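Local coordinates for protein endo-1,4-beta-Xylanase (Pseudoalteromonas haloplanktis, PDB 1XW2) that hydrolyses internal beta-1,4 linkages of xylan as a cold-adapted family 8 glycoside hydrolase, at residues 18-23 with 350-355. The protein carries 1 engineered substitution. Sequence-based numbering, arbitrary orientation.
Sequences RNLAQE and VALLAS
Arg18 lays its guanidinium over the side chain of Leu353. The methyl CD2 of Leu353 sits against one face, 3.9 Å from Arg18 CZ and offset toward the rim. The two side chains run past each other in opposite directions. Beside this contact the leucines pack through apolar carbons. Leu20 CD2 meets Leu352 CB at 4.0 Å, the two side chains crossing at about a right angle. CG of Leu20 lies anti to its own nitrogen (chi1 -178°), which brings CD2 to Leu352. Leu20 and Leu352 both touch Phe365 of helix 358-369.

The clear polar links to 350-355 run through two waters. Arg18 NH1 donates to both, in the guanidinium plane. One donates to Leu353 O at 2.8 Å; the other lies 2.9 Å from Ser355 O and can bond to it. On the other side Glu23 holds the arginine side-on: NE bonds OE2 at 2.9 Å and NH2 bonds OE1 at 2.8 Å, both nearly straight at 166°. A bend at chi3 (68°) turns the group to this position. Glu23 OE1 also accepts from Asn3 N.

Cutting Arg18 back to an alanine is likely to leave Glu23 without its counter-charge and the two waters without their shared donor. The contact thus joins the N-terminal segment to the 3-10 turn beside helix 342-351 in the family's (alpha/alpha)6 barrel, with the arginine's charge balanced inside its own segment and carbonyls reached through bridging waters.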
loop_
_atom_site.group_PDB
_atom_site.type_symbol
_atom_site.label_atom_id
_atom_site.label_comp_id
_atom_site.label_asym_id
_atom_site.label_seq_id
_atom_site.Cartn_x
_atom_site.Cartn_y
_atom_site.Cartn_z
ATOM N N ARG A 18 -6.738 -17.747 -1.153
ATOM C CA ARG A 18 -8.176 -17.519 -1.079
ATOM C C ARG A 18 -8.643 -16.669 -2.246
ATOM O O ARG A 18 -7.910 -15.803 -2.735
ATOM C CB ARG A 18 -8.545 -16.809 0.220
ATOM C CG ARG A 18 -8.401 -17.663 1.462
ATOM C CD ARG A 18 -8.677 -16.899 2.743
ATOM N NE ARG A 18 -10.084 -16.520 2.861
ATOM C CZ ARG A 18 -10.580 -15.794 3.857
ATOM N NH1 ARG A 18 -9.784 -15.361 4.826
ATOM N NH2 ARG A 18 -11.875 -15.503 3.889
ATOM N N ASN A 19 -9.864 -16.939 -2.695
ATOM C CA ASN A 19 -10.571 -16.073 -3.624
ATOM C C ASN A 19 -11.789 -15.545 -2.875
ATOM O O ASN A 19 -12.838 -16.194 -2.836
ATOM C CB ASN A 19 -10.979 -16.862 -4.875
ATOM C CG ASN A 19 -11.585 -15.985 -5.964
ATOM O OD1 ASN A 19 -12.217 -14.964 -5.694
ATOM N ND2 ASN A 19 -11.401 -16.398 -7.214
ATOM N N LEU A 20 -11.628 -14.385 -2.239
ATOM C CA LEU A 20 -12.673 -13.825 -1.386
ATOM C C LEU A 20 -13.975 -13.562 -2.141
ATOM O O LEU A 20 -15.052 -13.849 -1.626
ATOM C CB LEU A 20 -12.189 -12.554 -0.673
ATOM C CG LEU A 20 -13.168 -11.884 0.304
ATOM C CD1 LEU A 20 -13.544 -12.829 1.455
ATOM C CD2 LEU A 20 -12.588 -10.578 0.843
ATOM N N ALA A 21 -13.872 -13.029 -3.357
ATOM C CA ALA A 21 -15.053 -12.761 -4.177
ATOM C C ALA A 21 -15.839 -14.039 -4.469
ATOM O O ALA A 21 -17.070 -14.021 -4.490
ATOM C CB ALA A 21 -14.660 -12.062 -5.471
ATOM N N GLN A 22 -15.118 -15.140 -4.674
ATOM C CA GLN A 22 -15.727 -16.450 -4.910
ATOM C C GLN A 22 -16.437 -16.958 -3.656
ATOM O O GLN A 22 -17.576 -17.446 -3.729
ATOM C CB GLN A 22 -14.655 -17.444 -5.358
ATOM C CG GLN A 22 -15.175 -18.781 -5.848
ATOM C CD GLN A 22 -14.056 -19.663 -6.368
ATOM O OE1 GLN A 22 -13.190 -20.097 -5.605
ATOM N NE2 GLN A 22 -14.061 -19.919 -7.671
ATOM N N GLU A 23 -15.765 -16.838 -2.511
ATOM C CA GLU A 23 -16.372 -17.161 -1.218
ATOM C C GLU A 23 -17.684 -16.401 -1.035
ATOM O O GLU A 23 -18.656 -16.946 -0.507
ATOM C CB GLU A 23 -15.415 -16.832 -0.067
ATOM C CG GLU A 23 -14.161 -17.695 -0.026
ATOM C CD GLU A 23 -13.254 -17.370 1.148
ATOM O OE1 GLU A 23 -13.731 -16.747 2.122
ATOM O OE2 GLU A 23 -12.062 -17.747 1.096
ATOM N N VAL A 350 -10.270 -5.721 1.768
ATOM C CA VAL A 350 -9.076 -6.558 1.890
ATOM C C VAL A 350 -8.886 -6.999 3.345
ATOM O O VAL A 350 -8.439 -8.120 3.613
ATOM C CB VAL A 350 -7.810 -5.842 1.365
ATOM C CG1 VAL A 350 -6.567 -6.733 1.509
ATOM C CG2 VAL A 350 -7.999 -5.437 -0.086
ATOM N N ALA A 351 -9.255 -6.117 4.271
ATOM C CA ALA A 351 -9.186 -6.400 5.703
ATOM C C ALA A 351 -9.965 -7.656 6.085
ATOM O O ALA A 351 -9.628 -8.331 7.065
ATOM C CB ALA A 351 -9.700 -5.209 6.494
ATOM N N LEU A 352 -10.999 -7.969 5.304
ATOM C CA LEU A 352 -11.846 -9.139 5.563
ATOM C C LEU A 352 -11.104 -10.475 5.528
ATOM O O LEU A 352 -11.605 -11.483 6.033
ATOM C CB LEU A 352 -13.037 -9.168 4.596
ATOM C CG LEU A 352 -13.996 -7.980 4.698
ATOM C CD1 LEU A 352 -15.017 -8.036 3.565
ATOM C CD2 LEU A 352 -14.692 -7.948 6.056
ATOM N N LEU A 353 -9.908 -10.488 4.944
ATOM C CA LEU A 353 -9.081 -11.692 4.949
ATOM C C LEU A 353 -8.616 -12.068 6.366
ATOM O O LEU A 353 -8.100 -13.162 6.591
ATOM C CB LEU A 353 -7.904 -11.549 3.975
ATOM C CG LEU A 353 -8.296 -11.533 2.490
ATOM C CD1 LEU A 353 -7.174 -10.925 1.639
ATOM C CD2 LEU A 353 -8.637 -12.937 1.998
ATOM N N ALA A 354 -8.826 -11.160 7.321
ATOM C CA ALA A 354 -8.547 -11.442 8.729
ATOM C C ALA A 354 -9.808 -11.420 9.606
ATOM O O ALA A 354 -9.723 -11.665 10.813
ATOM C CB ALA A 354 -7.491 -10.470 9.273
ATOM N N SER A 355 -10.958 -11.123 8.996
ATOM C CA SER A 355 -12.251 -11.042 9.694
ATOM C C SER A 355 -12.808 -12.419 10.063
ATOM O O SER A 355 -12.629 -13.390 9.322
ATOM C CB SER A 355 -13.272 -10.292 8.826
ATOM O OG SER A 355 -14.583 -10.316 9.387
HETATM O O HOH W 1 -6.907 -15.196 5.142
HETATM O O HOH W 2 -11.477 -14.530 6.912
#